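Long-range contact in cadherin-related family member 2 (Mus musculus, PDB 5CYX), which probably joins adjacent microvilli of the epithelial brush border through calcium-dependent heterophilic adhesion, controlling how they pack at the apical membrane: residues Asp219-Glu233 with Glu313-Thr325. Numbering follows the deposited sequence.
Sequences DPRFIREFYSASVAE and EAKASMWVTIRVT
Asp-219 opens the contact by lying against Ala-314, whose side chain is about 5 Å from a bound calcium ion: OD1 comes within 3.4 Å of Ala-314 CA, while a water joins OD2, weakly, to Lys-315 N and Glu-313 O. Pro-220 rests its ring on the Ala-314 backbone. Phe-222, whose strand pairs on its far side with strand 240-248, bridges the two sheets. Over one face of its ring Met-318 CG makes a CH-pi contact, 3.8 Å from the centroid and 9° off the normal, while SD, offset toward the rim, adds a Met-aromatic contact. Met-318 CG stands between the backbone N and the carbonyl carbon (chi1 68°), and the extended chain beyond takes SD across the ring. With an alanine at Phe-222, Met-318 would probably lose the aromatic face under its thioether, and a gap would open between the strands. After the turn, Ser-228 to Val-231 pair in parallel with Thr-321 to Val-324. Ala-229 bonds to the residues flanking Ile-322, its N to Thr-321 O (3.1 Å) and its O to Arg-323 N (2.8 Å). The Arg-323 guanidinium lies with one face over the Ala-229 carbonyl and donates a bent hydrogen bond (136°) from NH2 to Ser-228 OG, tilted from its plane. On the other face, Val-231 CG1 meets Ile-322 CG2 at 3.5 Å, against Phe-270. Directional backbone bonds thus fix the distal half in register, whereas the calcium-proximal half of this third cadherin repeat's split first strand relies on side-chain contact.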
ATOM      1  N   ASP A 219     -27.532  -4.118 -15.598  1.00 64.78           N
ATOM      2  CA  ASP A 219     -28.584  -4.688 -16.428  1.00 66.09           C
ATOM      3  C   ASP A 219     -29.344  -3.582 -17.185  1.00 65.72           C
ATOM      4  O   ASP A 219     -29.285  -2.420 -16.793  1.00 65.69           O
ATOM      5  CB  ASP A 219     -29.557  -5.538 -15.574  1.00 68.45           C
ATOM      6  CG  ASP A 219     -28.957  -6.898 -15.146  1.00 69.75           C
ATOM      7  OD1 ASP A 219     -27.936  -7.351 -15.722  1.00 68.09           O
ATOM      8  OD2 ASP A 219     -29.525  -7.516 -14.223  1.00 70.79           O
ATOM      9  N   PRO A 220     -30.045  -3.946 -18.274  1.00 64.86           N
ATOM     10  CA  PRO A 220     -30.928  -3.003 -18.975  1.00 64.99           C
ATOM     11  C   PRO A 220     -32.189  -2.641 -18.202  1.00 68.32           C
ATOM     12  O   PRO A 220     -32.657  -3.445 -17.407  1.00 69.25           O
ATOM     13  CB  PRO A 220     -31.324  -3.774 -20.224  1.00 63.59           C
ATOM     14  CG  PRO A 220     -31.283  -5.189 -19.785  1.00 63.69           C
ATOM     15  CD  PRO A 220     -30.088  -5.286 -18.883  1.00 63.87           C
ATOM     16  N   ARG A 221     -32.743  -1.457 -18.461  1.00 70.92           N
ATOM     17  CA  ARG A 221     -33.980  -0.982 -17.805  1.00 74.47           C
ATOM     18  C   ARG A 221     -35.030  -0.505 -18.794  1.00 73.67           C
ATOM     19  O   ARG A 221     -34.753   0.316 -19.671  1.00 71.88           O
ATOM     20  CB  ARG A 221     -33.672   0.186 -16.888  1.00 77.77           C
ATOM     21  CG  ARG A 221     -33.025  -0.222 -15.594  1.00 81.87           C
ATOM     22  CD  ARG A 221     -32.494   1.005 -14.873  1.00 86.29           C
ATOM     23  NE  ARG A 221     -32.669   0.897 -13.423  1.00 92.14           N
ATOM     24  CZ  ARG A 221     -33.828   1.019 -12.760  1.00 93.76           C
ATOM     25  NH1 ARG A 221     -33.833   0.881 -11.438  1.00 96.99           N
ATOM     26  NH2 ARG A 221     -34.981   1.258 -13.392  1.00 93.42           N
ATOM     27  N   PHE A 222     -36.251  -0.978 -18.615  1.00 73.85           N
ATOM     28  CA  PHE A 222     -37.363  -0.499 -19.418  1.00 74.73           C
ATOM     29  C   PHE A 222     -37.600   0.994 -19.203  1.00 77.94           C
ATOM     30  O   PHE A 222     -37.360   1.522 -18.131  1.00 78.01           O
ATOM     31  CB  PHE A 222     -38.626  -1.291 -19.103  1.00 74.47           C
ATOM     32  CG  PHE A 222     -38.598  -2.673 -19.663  1.00 73.11           C
ATOM     33  CD1 PHE A 222     -38.997  -2.909 -20.976  1.00 70.79           C
ATOM     34  CD2 PHE A 222     -38.143  -3.739 -18.895  1.00 73.68           C
ATOM     35  CE1 PHE A 222     -38.959  -4.181 -21.498  1.00 68.81           C
ATOM     36  CE2 PHE A 222     -38.082  -5.020 -19.431  1.00 71.62           C
ATOM     37  CZ  PHE A 222     -38.499  -5.238 -20.727  1.00 69.26           C
ATOM     38  N   ILE A 223     -38.051   1.662 -20.254  1.00 80.31           N
ATOM     39  CA  ILE A 223     -38.303   3.100 -20.236  1.00 82.90           C
ATOM     40  C   ILE A 223     -39.488   3.473 -19.332  1.00 87.07           C
ATOM     41  O   ILE A 223     -39.452   4.505 -18.679  1.00 86.81           O
ATOM     42  CB  ILE A 223     -38.518   3.605 -21.702  1.00 82.63           C
ATOM     43  CG1 ILE A 223     -37.216   3.474 -22.498  1.00 79.78           C
ATOM     44  CG2 ILE A 223     -39.023   5.042 -21.755  1.00 85.36           C
ATOM     45  CD1 ILE A 223     -35.985   4.033 -21.808  1.00 79.08           C
ATOM     46  N   ARG A 224     -40.517   2.629 -19.293  1.00 90.62           N
ATOM     47  CA  ARG A 224     -41.748   2.925 -18.555  1.00 95.51           C
ATOM     48  C   ARG A 224     -42.026   1.847 -17.536  1.00 94.31           C
ATOM     49  O   ARG A 224     -41.690   0.687 -17.742  1.00 92.09           O
ATOM     50  CB  ARG A 224     -42.927   3.013 -19.518  1.00 99.42           C
ATOM     51  CG  ARG A 224     -42.699   3.996 -20.648  1.00103.80           C
ATOM     52  CD  ARG A 224     -43.984   4.285 -21.394  1.00111.19           C
ATOM     53  NE  ARG A 224     -43.796   5.354 -22.374  1.00116.86           N
ATOM     54  CZ  ARG A 224     -44.774   5.935 -23.073  1.00122.18           C
ATOM     55  NH1 ARG A 224     -46.048   5.564 -22.923  1.00123.10           N
ATOM     56  NH2 ARG A 224     -44.470   6.904 -23.936  1.00124.96           N
ATOM     57  N   GLU A 225     -42.652   2.241 -16.434  1.00 96.52           N
ATOM     58  CA  GLU A 225     -43.083   1.292 -15.414  1.00 95.87           C
ATOM     59  C   GLU A 225     -44.370   0.580 -15.836  1.00 93.50           C
ATOM     60  O   GLU A 225     -44.654  -0.560 -15.411  1.00 89.93           O
ATOM     61  CB  GLU A 225     -43.291   2.020 -14.105  1.00102.02           C
ATOM     62  CG  GLU A 225     -43.708   1.107 -12.961  1.00106.37           C
ATOM     63  CD  GLU A 225     -43.935   1.857 -11.667  1.00110.46           C
ATOM     64  OE1 GLU A 225     -44.861   1.480 -10.924  1.00114.94           O
ATOM     65  OE2 GLU A 225     -43.188   2.819 -11.392  1.00112.08           O
ATOM     66  N   PHE A 226     -45.127   1.248 -16.721  1.00 93.94           N
ATOM     67  CA  PHE A 226     -46.324   0.670 -17.298  1.00 95.11           C
ATOM     68  C   PHE A 226     -46.346   0.756 -18.826  1.00 92.07           C
ATOM     69  O   PHE A 226     -45.896   1.736 -19.434  1.00 93.02           O
ATOM     70  CB  PHE A 226     -47.544   1.363 -16.734  1.00 99.55           C
ATOM     71  CG  PHE A 226     -47.677   1.218 -15.250  1.00104.95           C
ATOM     72  CD1 PHE A 226     -47.839  -0.047 -14.675  1.00105.70           C
ATOM     73  CD2 PHE A 226     -47.651   2.343 -14.419  1.00108.50           C
ATOM     74  CE1 PHE A 226     -47.977  -0.183 -13.295  1.00110.74           C
ATOM     75  CE2 PHE A 226     -47.788   2.210 -13.039  1.00113.08           C
ATOM     76  CZ  PHE A 226     -47.954   0.947 -12.477  1.00113.30           C
ATOM     77  N   TYR A 227     -46.852  -0.312 -19.424  1.00 89.13           N
ATOM     78  CA  TYR A 227     -47.222  -0.336 -20.829  1.00 86.81           C
ATOM     79  C   TYR A 227     -48.543  -1.113 -20.914  1.00 85.27           C
ATOM     80  O   TYR A 227     -48.682  -2.218 -20.361  1.00 84.15           O
ATOM     81  CB  TYR A 227     -46.168  -1.071 -21.675  1.00 83.44           C
ATOM     82  CG  TYR A 227     -44.884  -0.327 -22.076  1.00 83.54           C
ATOM     83  CD1 TYR A 227     -44.832   0.561 -23.163  1.00 83.95           C
ATOM     84  CD2 TYR A 227     -43.698  -0.620 -21.450  1.00 82.47           C
ATOM     85  CE1 TYR A 227     -43.629   1.181 -23.536  1.00 81.61           C
ATOM     86  CE2 TYR A 227     -42.484  -0.020 -21.797  1.00 81.27           C
ATOM     87  CZ  TYR A 227     -42.437   0.884 -22.842  1.00 81.50           C
ATOM     88  OH  TYR A 227     -41.218   1.471 -23.192  1.00 76.60           O
ATOM     89  N   SER A 228     -49.523  -0.533 -21.587  1.00 85.74           N
ATOM     90  CA  SER A 228     -50.640  -1.324 -22.107  1.00 86.24           C
ATOM     91  C   SER A 228     -51.073  -0.835 -23.484  1.00 85.87           C
ATOM     92  O   SER A 228     -50.612   0.202 -23.977  1.00 86.24           O
ATOM     93  CB  SER A 228     -51.811  -1.384 -21.118  1.00 89.54           C
ATOM     94  OG  SER A 228     -52.126  -0.113 -20.625  1.00 91.74           O
ATOM     95  N   ALA A 229     -51.901  -1.626 -24.145  1.00 84.60           N
ATOM     96  CA  ALA A 229     -52.364  -1.271 -25.479  1.00 84.07           C
ATOM     97  C   ALA A 229     -53.611  -2.048 -25.759  1.00 85.10           C
ATOM     98  O   ALA A 229     -54.033  -2.891 -24.935  1.00 83.09           O
ATOM     99  CB  ALA A 229     -51.285  -1.565 -26.529  1.00 81.27           C
ATOM    100  N   SER A 230     -54.215  -1.753 -26.918  1.00 87.62           N
ATOM    101  CA  SER A 230     -55.419  -2.464 -27.347  1.00 89.61           C
ATOM    102  C   SER A 230     -55.299  -3.002 -28.750  1.00 86.13           C
ATOM    103  O   SER A 230     -54.650  -2.407 -29.594  1.00 85.36           O
ATOM    104  CB  SER A 230     -56.663  -1.568 -27.227  1.00 93.92           C
ATOM    105  OG  SER A 230     -57.774  -2.182 -27.861  1.00 97.55           O
ATOM    106  N   VAL A 231     -55.972  -4.123 -28.981  1.00 86.81           N
ATOM    107  CA  VAL A 231     -55.996  -4.793 -30.271  1.00 85.74           C
ATOM    108  C   VAL A 231     -57.381  -5.406 -30.545  1.00 87.59           C
ATOM    109  O   VAL A 231     -57.958  -6.067 -29.684  1.00 85.58           O
ATOM    110  CB  VAL A 231     -54.909  -5.896 -30.347  1.00 84.18           C
ATOM    111  CG1 VAL A 231     -55.005  -6.879 -29.173  1.00 84.54           C
ATOM    112  CG2 VAL A 231     -54.985  -6.628 -31.676  1.00 82.14           C
ATOM    113  N   ALA A 232     -57.898  -5.212 -31.756  1.00 88.77           N
ATOM    114  CA  ALA A 232     -59.191  -5.792 -32.131  1.00 88.91           C
ATOM    115  C   ALA A 232     -59.068  -7.307 -32.282  1.00 88.21           C
ATOM    116  O   ALA A 232     -58.036  -7.803 -32.779  1.00 86.33           O
ATOM    117  CB  ALA A 232     -59.678  -5.171 -33.429  1.00 89.82           C
ATOM    118  N   GLU A 233     -60.143  -8.034 -31.976  1.00 86.57           N
ATOM    119  CA  GLU A 233     -60.090  -9.502 -31.852  1.00 87.99           C
ATOM    120  C   GLU A 233     -59.932 -10.230 -33.206  1.00 84.31           C
ATOM    121  O   GLU A 233     -59.618 -11.408 -33.230  1.00 85.01           O
ATOM    122  CB  GLU A 233     -61.320 -10.052 -31.125  1.00 89.88           C
ATOM    123  CG  GLU A 233     -62.641  -9.969 -31.889  1.00 93.55           C
ATOM    124  CD  GLU A 233     -63.798 -10.608 -31.134  1.00 97.09           C
ATOM    125  OE1 GLU A 233     -63.682 -11.803 -30.787  1.00 98.52           O
ATOM    126  OE2 GLU A 233     -64.821  -9.926 -30.893  1.00 98.83           O
ATOM    127  N   GLU A 313     -25.847 -13.397 -19.058  1.00 74.36           N
ATOM    128  CA  GLU A 313     -26.839 -12.529 -19.680  1.00 73.74           C
ATOM    129  C   GLU A 313     -27.262 -11.378 -18.779  1.00 72.53           C
ATOM    130  O   GLU A 313     -27.505 -11.569 -17.605  1.00 72.44           O
ATOM    131  CB  GLU A 313     -28.077 -13.309 -20.090  1.00 74.83           C
ATOM    132  CG  GLU A 313     -27.771 -14.390 -21.094  1.00 76.43           C
ATOM    133  CD  GLU A 313     -29.000 -14.945 -21.751  1.00 78.25           C
ATOM    134  OE1 GLU A 313     -30.076 -14.926 -21.132  1.00 79.67           O
ATOM    135  OE2 GLU A 313     -28.880 -15.394 -22.910  1.00 81.79           O
ATOM    136  N   ALA A 314     -27.317 -10.183 -19.372  1.00 70.51           N
ATOM    137  CA  ALA A 314     -27.782  -8.974 -18.729  1.00 69.17           C
ATOM    138  C   ALA A 314     -29.192  -8.790 -19.234  1.00 68.05           C
ATOM    139  O   ALA A 314     -29.395  -8.509 -20.429  1.00 64.62           O
ATOM    140  CB  ALA A 314     -26.900  -7.800 -19.123  1.00 68.45           C
ATOM    141  N   LYS A 315     -30.149  -8.964 -18.322  1.00 69.14           N
ATOM    142  CA  LYS A 315     -31.573  -9.061 -18.631  1.00 70.09           C
ATOM    143  C   LYS A 315     -32.413  -8.230 -17.700  1.00 69.73           C
ATOM    144  O   LYS A 315     -31.997  -7.907 -16.599  1.00 72.44           O
ATOM    145  CB  LYS A 315     -32.076 -10.496 -18.452  1.00 72.95           C
ATOM    146  CG  LYS A 315     -31.392 -11.557 -19.313  1.00 75.00           C
ATOM    147  CD  LYS A 315     -32.015 -12.930 -19.060  1.00 76.65           C
ATOM    148  CE  LYS A 315     -31.585 -13.491 -17.713  1.00 79.36           C
ATOM    149  NZ  LYS A 315     -32.395 -14.685 -17.360  1.00 81.52           N
ATOM    150  N   ALA A 316     -33.627  -7.953 -18.133  1.00 67.97           N
ATOM    151  CA  ALA A 316     -34.676  -7.408 -17.266  1.00 68.76           C
ATOM    152  C   ALA A 316     -35.999  -7.843 -17.841  1.00 69.22           C
ATOM    153  O   ALA A 316     -36.090  -8.170 -19.037  1.00 65.22           O
ATOM    154  CB  ALA A 316     -34.602  -5.894 -17.193  1.00 68.40           C
ATOM    155  N   SER A 317     -37.021  -7.865 -16.993  1.00 72.34           N
ATOM    156  CA  SER A 317     -38.326  -8.339 -17.408  1.00 74.57           C
ATOM    157  C   SER A 317     -39.464  -7.499 -16.866  1.00 75.71           C
ATOM    158  O   SER A 317     -39.321  -6.818 -15.860  1.00 76.61           O
ATOM    159  CB  SER A 317     -38.513  -9.796 -16.991  1.00 76.47           C
ATOM    160  OG  SER A 317     -38.469  -9.907 -15.590  1.00 78.76           O
ATOM    161  N   MET A 318     -40.591  -7.539 -17.566  1.00 75.99           N
ATOM    162  CA  MET A 318     -41.814  -6.964 -17.039  1.00 80.29           C
ATOM    163  C   MET A 318     -43.003  -7.439 -17.815  1.00 78.54           C
ATOM    164  O   MET A 318     -42.861  -7.991 -18.915  1.00 70.92           O
ATOM    165  CB  MET A 318     -41.790  -5.440 -17.082  1.00 82.89           C
ATOM    166  CG  MET A 318     -41.823  -4.865 -18.494  1.00 82.46           C
ATOM    167  SD  MET A 318     -41.563  -3.106 -18.232  1.00 87.23           S
ATOM    168  CE  MET A 318     -42.410  -2.458 -19.617  1.00 85.33           C
ATOM    169  N   TRP A 319     -44.161  -7.168 -17.204  1.00 79.08           N
ATOM    170  CA  TRP A 319     -45.476  -7.552 -17.673  1.00 80.44           C
ATOM    171  C   TRP A 319     -46.144  -6.398 -18.398  1.00 81.04           C
ATOM    172  O   TRP A 319     -46.012  -5.241 -17.989  1.00 85.75           O
ATOM    173  CB  TRP A 319     -46.362  -7.966 -16.475  1.00 82.84           C
ATOM    174  CG  TRP A 319     -45.924  -9.250 -15.915  1.00 82.88           C
ATOM    175  CD1 TRP A 319     -44.999  -9.434 -14.946  1.00 84.15           C
ATOM    176  CD2 TRP A 319     -46.343 -10.554 -16.331  1.00 82.82           C
ATOM    177  NE1 TRP A 319     -44.814 -10.775 -14.714  1.00 84.27           N
ATOM    178  CE2 TRP A 319     -45.633 -11.487 -15.545  1.00 82.73           C
ATOM    179  CE3 TRP A 319     -47.248 -11.027 -17.297  1.00 83.36           C
ATOM    180  CZ2 TRP A 319     -45.800 -12.867 -15.675  1.00 82.89           C
ATOM    181  CZ3 TRP A 319     -47.421 -12.408 -17.433  1.00 82.98           C
ATOM    182  CH2 TRP A 319     -46.696 -13.311 -16.611  1.00 83.54           C
ATOM    183  N   VAL A 320     -46.912  -6.746 -19.418  1.00 78.65           N
ATOM    184  CA  VAL A 320     -47.615  -5.811 -20.283  1.00 79.02           C
ATOM    185  C   VAL A 320     -49.059  -6.281 -20.378  1.00 78.73           C
ATOM    186  O   VAL A 320     -49.308  -7.484 -20.587  1.00 76.27           O
ATOM    187  CB  VAL A 320     -47.041  -5.841 -21.736  1.00 76.90           C
ATOM    188  CG1 VAL A 320     -47.878  -4.973 -22.681  1.00 78.30           C
ATOM    189  CG2 VAL A 320     -45.580  -5.415 -21.758  1.00 75.03           C
ATOM    190  N   THR A 321     -50.000  -5.335 -20.283  1.00 78.39           N
ATOM    191  CA  THR A 321     -51.417  -5.651 -20.441  1.00 79.90           C
ATOM    192  C   THR A 321     -51.958  -5.223 -21.800  1.00 80.04           C
ATOM    193  O   THR A 321     -51.707  -4.105 -22.270  1.00 80.33           O
ATOM    194  CB  THR A 321     -52.237  -5.006 -19.318  1.00 82.31           C
ATOM    195  OG1 THR A 321     -51.770  -5.531 -18.084  1.00 82.15           O
ATOM    196  CG2 THR A 321     -53.703  -5.346 -19.463  1.00 83.43           C
ATOM    197  N   ILE A 322     -52.726  -6.115 -22.416  1.00 82.95           N
ATOM    198  CA  ILE A 322     -53.249  -5.895 -23.769  1.00 85.92           C
ATOM    199  C   ILE A 322     -54.752  -6.167 -23.830  1.00 88.93           C
ATOM    200  O   ILE A 322     -55.204  -7.274 -23.508  1.00 89.29           O
ATOM    201  CB  ILE A 322     -52.550  -6.799 -24.801  1.00 83.30           C
ATOM    202  CG1 ILE A 322     -51.049  -6.496 -24.826  1.00 82.72           C
ATOM    203  CG2 ILE A 322     -53.176  -6.599 -26.185  1.00 83.40           C
ATOM    204  CD1 ILE A 322     -50.262  -7.354 -25.813  1.00 81.67           C
ATOM    205  N   ARG A 323     -55.496  -5.175 -24.313  1.00 92.23           N
ATOM    206  CA  ARG A 323     -56.964  -5.205 -24.308  1.00 95.83           C
ATOM    207  C   ARG A 323     -57.428  -5.740 -25.651  1.00 92.62           C
ATOM    208  O   ARG A 323     -57.105  -5.152 -26.677  1.00 87.99           O
ATOM    209  CB  ARG A 323     -57.537  -3.792 -24.072  1.00 99.59           C
ATOM    210  CG  ARG A 323     -56.915  -3.061 -22.881  1.00104.95           C
ATOM    211  CD  ARG A 323     -57.309  -1.587 -22.743  1.00108.90           C
ATOM    212  NE  ARG A 323     -56.117  -0.801 -22.386  1.00111.13           N
ATOM    213  CZ  ARG A 323     -55.385  -0.042 -23.214  1.00112.32           C
ATOM    214  NH1 ARG A 323     -55.710   0.126 -24.494  1.00111.47           N
ATOM    215  NH2 ARG A 323     -54.310   0.588 -22.747  1.00114.66           N
ATOM    216  N   VAL A 324     -58.175  -6.851 -25.639  1.00 94.52           N
ATOM    217  CA  VAL A 324     -58.758  -7.429 -26.862  1.00 95.27           C
ATOM    218  C   VAL A 324     -60.094  -6.721 -27.203  1.00 96.60           C
ATOM    219  O   VAL A 324     -61.127  -7.023 -26.615  1.00 96.13           O
ATOM    220  CB  VAL A 324     -58.911  -8.973 -26.788  1.00 95.34           C
ATOM    221  CG1 VAL A 324     -59.354  -9.539 -28.134  1.00 94.02           C
ATOM    222  CG2 VAL A 324     -57.590  -9.624 -26.392  1.00 94.01           C
ATOM    223  N   THR A 325     -60.002  -5.774 -28.148  1.00 96.90           N
ATOM    224  CA  THR A 325     -61.068  -4.904 -28.676  1.00 99.04           C
ATOM    225  C   THR A 325     -61.403  -3.794 -27.700  1.00103.65           C
ATOM    226  O   THR A 325     -60.802  -2.724 -27.751  1.00106.46           O
ATOM    227  CB  THR A 325     -62.363  -5.631 -29.092  1.00100.74           C
ATOM    228  OG1 THR A 325     -63.051  -6.155 -27.947  1.00101.94           O
ATOM    229  CG2 THR A 325     -62.073  -6.724 -30.061  1.00 95.53           C
TER
HETATM  230  O   HOH W   1     -29.442 -10.069 -15.545  1.00 56.61           O